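Local atomic coordinates of cytochrome c (Hydrogenophilus thermoluteolus, PDB entry 2D0S), a protein that binds a covalently attached heme c and probably carries electrons between redox partners, as other small class I cytochromes c do. Residues A[23-28]-A[72-77]. Sequence-based numbering, arbitrary orientation.
Sequences PSYKDV and VRWVLT. With HEC (heme c), chain B.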
ATOM      1  N   PRO A  23      -1.878   1.411   7.779  1.00 13.95           N
ATOM      2  CA  PRO A  23      -2.521   2.717   7.663  1.00 12.74           C
ATOM      3  C   PRO A  23      -3.651   2.692   6.624  1.00 15.41           C
ATOM      4  O   PRO A  23      -3.613   1.907   5.639  1.00 13.49           O
ATOM      5  CB  PRO A  23      -1.366   3.638   7.216  1.00 10.82           C
ATOM      6  CG  PRO A  23      -0.396   2.709   6.537  1.00 11.56           C
ATOM      7  CD  PRO A  23      -0.455   1.466   7.404  1.00 11.92           C
ATOM      8  N   SER A  24      -4.556   3.648   6.793  1.00 13.00           N
ATOM      9  CA  SER A  24      -5.609   3.847   5.822  1.00 16.38           C
ATOM     10  C   SER A  24      -4.895   4.326   4.562  1.00 14.73           C
ATOM     11  O   SER A  24      -3.828   4.948   4.638  1.00 15.22           O
ATOM     12  CB  SER A  24      -6.607   4.911   6.334  1.00 16.49           C
ATOM     13  OG  SER A  24      -6.191   6.228   6.060  1.00 17.53           O
ATOM     14  N   TYR A  25      -5.521   4.077   3.413  1.00 14.37           N
ATOM     15  CA  TYR A  25      -4.995   4.512   2.136  1.00 14.18           C
ATOM     16  C   TYR A  25      -5.086   6.027   2.033  1.00 13.39           C
ATOM     17  O   TYR A  25      -4.273   6.631   1.401  1.00 13.13           O
ATOM     18  CB  TYR A  25      -5.762   3.864   0.992  1.00 18.57           C
ATOM     19  CG  TYR A  25      -5.394   2.414   0.790  1.00 19.71           C
ATOM     20  CD1 TYR A  25      -6.354   1.490   0.432  1.00 18.68           C
ATOM     21  CD2 TYR A  25      -4.095   1.962   1.032  1.00 18.23           C
ATOM     22  CE1 TYR A  25      -6.044   0.170   0.287  1.00 19.50           C
ATOM     23  CE2 TYR A  25      -3.748   0.644   0.804  1.00 19.43           C
ATOM     24  CZ  TYR A  25      -4.742  -0.240   0.430  1.00 21.75           C
ATOM     25  OH  TYR A  25      -4.472  -1.558   0.248  1.00 26.82           O
ATOM     26  N   LYS A  26      -6.061   6.632   2.695  1.00 13.41           N
ATOM     27  CA  LYS A  26      -6.182   8.097   2.697  1.00 19.97           C
ATOM     28  C   LYS A  26      -5.013   8.765   3.451  1.00 16.68           C
ATOM     29  O   LYS A  26      -4.520   9.791   3.028  1.00 17.51           O
ATOM     30  CB  LYS A  26      -7.530   8.540   3.297  1.00 21.99           C
ATOM     31  CG  LYS A  26      -8.711   8.566   2.328  1.00 25.96           C
ATOM     32  CD  LYS A  26      -9.934   9.229   3.026  1.00 28.84           C
ATOM     33  CE  LYS A  26     -11.054   9.618   2.041  1.00 34.43           C
ATOM     34  NZ  LYS A  26     -10.693  10.788   1.162  1.00 39.12           N
ATOM     35  N   ASP A  27      -4.521   8.096   4.501  1.00 16.62           N
ATOM     36  CA  ASP A  27      -3.332   8.590   5.251  1.00 17.62           C
ATOM     37  C   ASP A  27      -2.051   8.392   4.425  1.00 16.23           C
ATOM     38  O   ASP A  27      -1.126   9.231   4.472  1.00 18.46           O
ATOM     39  CB  ASP A  27      -3.167   7.827   6.585  1.00 13.93           C
ATOM     40  CG  ASP A  27      -3.854   8.524   7.773  1.00 14.35           C
ATOM     41  OD1 ASP A  27      -3.673   8.022   8.910  1.00 18.47           O
ATOM     42  OD2 ASP A  27      -4.593   9.532   7.581  1.00 16.45           O
ATOM     43  N   VAL A  28      -2.035   7.314   3.632  1.00 15.41           N
ATOM     44  CA  VAL A  28      -0.880   7.054   2.762  1.00 13.82           C
ATOM     45  C   VAL A  28      -0.857   8.160   1.709  1.00 14.63           C
ATOM     46  O   VAL A  28       0.161   8.802   1.542  1.00 15.54           O
ATOM     47  CB  VAL A  28      -0.880   5.644   2.098  1.00 12.32           C
ATOM     48  CG1 VAL A  28       0.249   5.559   0.953  1.00  9.35           C
ATOM     49  CG2 VAL A  28      -0.641   4.529   3.177  1.00  6.46           C
ATOM     50  N   VAL A  72      -0.587   1.077  -6.087  1.00 13.99           N
ATOM     51  CA  VAL A  72       0.021   2.197  -5.426  1.00 12.98           C
ATOM     52  C   VAL A  72      -0.340   3.543  -6.073  1.00 15.79           C
ATOM     53  O   VAL A  72      -0.702   4.508  -5.376  1.00 17.81           O
ATOM     54  CB  VAL A  72       1.536   2.027  -5.261  1.00 13.62           C
ATOM     55  CG1 VAL A  72       2.180   3.366  -4.972  1.00 13.57           C
ATOM     56  CG2 VAL A  72       1.856   1.000  -4.087  1.00 11.66           C
ATOM     57  N   ARG A  73      -0.362   3.600  -7.398  1.00 17.62           N
ATOM     58  CA  ARG A  73      -0.728   4.871  -8.044  1.00 16.53           C
ATOM     59  C   ARG A  73      -2.182   5.210  -7.757  1.00 16.65           C
ATOM     60  O   ARG A  73      -2.528   6.367  -7.594  1.00 18.91           O
ATOM     61  CB  ARG A  73      -0.421   4.849  -9.548  1.00 16.61           C
ATOM     62  CG  ARG A  73       1.055   4.798  -9.843  1.00 16.23           C
ATOM     63  CD  ARG A  73       1.379   4.992 -11.385  1.00 16.97           C
ATOM     64  NE  ARG A  73       2.813   4.846 -11.648  1.00 18.89           N
ATOM     65  CZ  ARG A  73       3.703   5.836 -11.533  1.00 19.81           C
ATOM     66  NH1 ARG A  73       3.299   7.047 -11.229  1.00 17.91           N
ATOM     67  NH2 ARG A  73       4.995   5.621 -11.780  1.00 23.48           N
ATOM     68  N   TRP A  74      -3.022   4.186  -7.615  1.00 16.06           N
ATOM     69  CA  TRP A  74      -4.418   4.406  -7.281  1.00 16.04           C
ATOM     70  C   TRP A  74      -4.592   4.909  -5.818  1.00 15.32           C
ATOM     71  O   TRP A  74      -5.282   5.878  -5.584  1.00 16.66           O
ATOM     72  CB  TRP A  74      -5.249   3.147  -7.543  1.00 17.13           C
ATOM     73  CG  TRP A  74      -6.569   3.195  -6.889  1.00 16.11           C
ATOM     74  CD1 TRP A  74      -7.627   3.976  -7.241  1.00 15.78           C
ATOM     75  CD2 TRP A  74      -6.945   2.539  -5.657  1.00 17.26           C
ATOM     76  NE1 TRP A  74      -8.662   3.794  -6.360  1.00 16.85           N
ATOM     77  CE2 TRP A  74      -8.261   2.923  -5.370  1.00 17.38           C
ATOM     78  CE3 TRP A  74      -6.285   1.678  -4.777  1.00 14.94           C
ATOM     79  CZ2 TRP A  74      -8.920   2.499  -4.232  1.00 18.20           C
ATOM     80  CZ3 TRP A  74      -6.928   1.240  -3.683  1.00 17.03           C
ATOM     81  CH2 TRP A  74      -8.255   1.618  -3.417  1.00 18.42           C
ATOM     82  N   VAL A  75      -3.989   4.213  -4.849  1.00 14.25           N
ATOM     83  CA  VAL A  75      -3.937   4.702  -3.471  1.00 12.04           C
ATOM     84  C   VAL A  75      -3.646   6.200  -3.417  1.00 14.29           C
ATOM     85  O   VAL A  75      -4.302   6.953  -2.665  1.00 17.62           O
ATOM     86  CB  VAL A  75      -2.888   3.947  -2.649  1.00 10.78           C
ATOM     87  CG1 VAL A  75      -2.602   4.678  -1.300  1.00  9.88           C
ATOM     88  CG2 VAL A  75      -3.377   2.537  -2.381  1.00  9.42           C
ATOM     89  N   LEU A  76      -2.706   6.667  -4.233  1.00 16.98           N
ATOM     90  CA  LEU A  76      -2.252   8.042  -4.073  1.00 18.89           C
ATOM     91  C   LEU A  76      -3.254   9.084  -4.584  1.00 19.59           C
ATOM     92  O   LEU A  76      -3.111  10.282  -4.315  1.00 19.51           O
ATOM     93  CB  LEU A  76      -0.882   8.272  -4.690  1.00 17.39           C
ATOM     94  CG  LEU A  76       0.341   7.570  -4.131  1.00 20.70           C
ATOM     95  CD1 LEU A  76       1.529   7.855  -5.023  1.00 18.13           C
ATOM     96  CD2 LEU A  76       0.644   7.940  -2.693  1.00 19.16           C
ATOM     97  N   THR A  77      -4.238   8.645  -5.349  1.00 21.42           N
ATOM     98  CA  THR A  77      -5.274   9.562  -5.846  1.00 21.50           C
ATOM     99  C   THR A  77      -6.446   9.762  -4.866  1.00 21.89           C
ATOM    100  O   THR A  77      -7.312  10.577  -5.123  1.00 24.96           O
ATOM    101  CB  THR A  77      -5.857   9.077  -7.202  1.00 22.32           C
ATOM    102  OG1 THR A  77      -6.644   7.900  -6.979  1.00 24.35           O
ATOM    103  CG2 THR A  77      -4.746   8.762  -8.184  1.00 19.30           C
TER
HETATM  104 FE   HEC B  80       0.424  -2.728   3.522  1.00 11.91          FE
HETATM  105  CHA HEC B  80       2.187  -0.182   5.007  1.00 11.86           C
HETATM  106  CHB HEC B  80       0.188  -0.986   0.640  1.00 10.74           C
HETATM  107  CHC HEC B  80      -0.811  -5.528   2.000  1.00 11.06           C
HETATM  108  CHD HEC B  80       0.142  -4.289   6.608  1.00 12.82           C
HETATM  109  NA  HEC B  80       1.029  -0.965   2.945  1.00 11.97           N
HETATM  110  C1A HEC B  80       1.753  -0.029   3.707  1.00 12.05           C
HETATM  111  C2A HEC B  80       2.007   1.133   2.887  1.00 10.27           C
HETATM  112  C3A HEC B  80       1.419   0.943   1.687  1.00 11.62           C
HETATM  113  C4A HEC B  80       0.814  -0.390   1.695  1.00 12.45           C
HETATM  114  CMA HEC B  80       1.428   1.919   0.468  1.00  5.99           C
HETATM  115  CAA HEC B  80       2.769   2.405   3.367  1.00 12.02           C
HETATM  116  CBA HEC B  80       4.261   2.115   3.206  1.00 12.50           C
HETATM  117  CGA HEC B  80       5.110   3.130   3.921  1.00 15.39           C
HETATM  118  O1A HEC B  80       4.608   4.219   4.275  1.00 17.20           O
HETATM  119  O2A HEC B  80       6.309   2.853   4.098  1.00 15.03           O
HETATM  120  NB  HEC B  80      -0.179  -3.198   1.676  1.00 11.04           N
HETATM  121  C1B HEC B  80      -0.180  -2.324   0.609  1.00 12.09           C
HETATM  122  C2B HEC B  80      -0.546  -3.060  -0.571  1.00 11.88           C
HETATM  123  C3B HEC B  80      -0.851  -4.316  -0.197  1.00 10.44           C
HETATM  124  C4B HEC B  80      -0.572  -4.426   1.220  1.00 10.56           C
HETATM  125  CMB HEC B  80      -0.735  -2.388  -1.947  1.00  9.61           C
HETATM  126  CAB HEC B  80      -1.407  -5.494  -1.068  1.00 10.57           C
HETATM  127  CBB HEC B  80      -0.493  -5.792  -2.280  1.00  9.24           C
HETATM  128  NC  HEC B  80      -0.218  -4.515   4.181  1.00 11.79           N
HETATM  129  C1C HEC B  80      -0.712  -5.548   3.374  1.00 13.12           C
HETATM  130  C2C HEC B  80      -1.167  -6.628   4.218  1.00 12.90           C
HETATM  131  C3C HEC B  80      -0.713  -6.358   5.480  1.00 13.01           C
HETATM  132  C4C HEC B  80      -0.245  -4.985   5.477  1.00 13.55           C
HETATM  133  CMC HEC B  80      -1.535  -8.006   3.625  1.00 13.11           C
HETATM  134  CAC HEC B  80      -0.910  -7.135   6.839  1.00 12.03           C
HETATM  135  CBC HEC B  80      -0.929  -8.669   6.804  1.00 13.32           C
HETATM  136  ND  HEC B  80       1.116  -2.313   5.547  1.00 14.91           N
HETATM  137  C1D HEC B  80       0.903  -3.143   6.632  1.00 15.43           C
HETATM  138  C2D HEC B  80       1.513  -2.552   7.799  1.00 15.98           C
HETATM  139  C3D HEC B  80       2.112  -1.261   7.297  1.00 14.91           C
HETATM  140  C4D HEC B  80       1.812  -1.193   5.888  1.00 14.62           C
HETATM  141  CMD HEC B  80       1.536  -3.142   9.218  1.00 12.15           C
HETATM  142  CAD HEC B  80       2.953  -0.254   8.068  1.00 13.66           C
HETATM  143  CBD HEC B  80       4.403  -0.599   7.789  1.00 16.42           C
HETATM  144  CGD HEC B  80       5.257   0.413   8.535  1.00 17.14           C
HETATM  145  O1D HEC B  80       4.851   0.769   9.664  1.00 16.12           O
HETATM  146  O2D HEC B  80       6.330   0.858   7.997  1.00 17.67           O
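Tyr-25, in the first turn of helix 25-31, faces Val-75 of helix 65-75, their CA atoms 5.7 Å apart, and Val-28 lies one turn further along opposite Leu-76. In this cytochrome c fold the C-terminal helix thus packs on the short helix that follows the heme-attachment segment. Ser-24 suits the N-cap because its hydroxyl OG accepts from Asp-27 N at 3.0 Å, occupying an amide of the first turn. Val-75 serves both neighbours with its two methyls. CG2 sits over one face of the Tyr-25 ring in a CH-pi contact, 3.8 Å from the ring centroid. The other methyl, Val-75 CG1, anti to the backbone N (chi1 167°), meets Val-28 CG1 at 3.7 Å. Trp-74 adds an offset edge-to-face pair, turning the edge of its indole toward the Tyr-25 face with planes at 73°; Trp-74 CZ3 lies 4.2 Å from Tyr-25 CD1. The Tyr-25 ring also meets the ring of the axial ligand His-14 and touches Cys-10, which is covalently joined to the heme, so a wide, flat side chain can link the C-terminal helix to the heme site. With an alanine here, Val-75 CG2 would probably lose the ring face it rests on and the Trp-74 edge its aromatic partner. Pro-23 O accepts a hydrogen bond from His-14 ND1, and the compact proline ring lies against the porphyrin, with Pro-23 CD 3.7 Å from heme C3D. Closer to the heme edge, Val-28 turns CG1 to the porphyrin methyl CMA, 3.9 Å away.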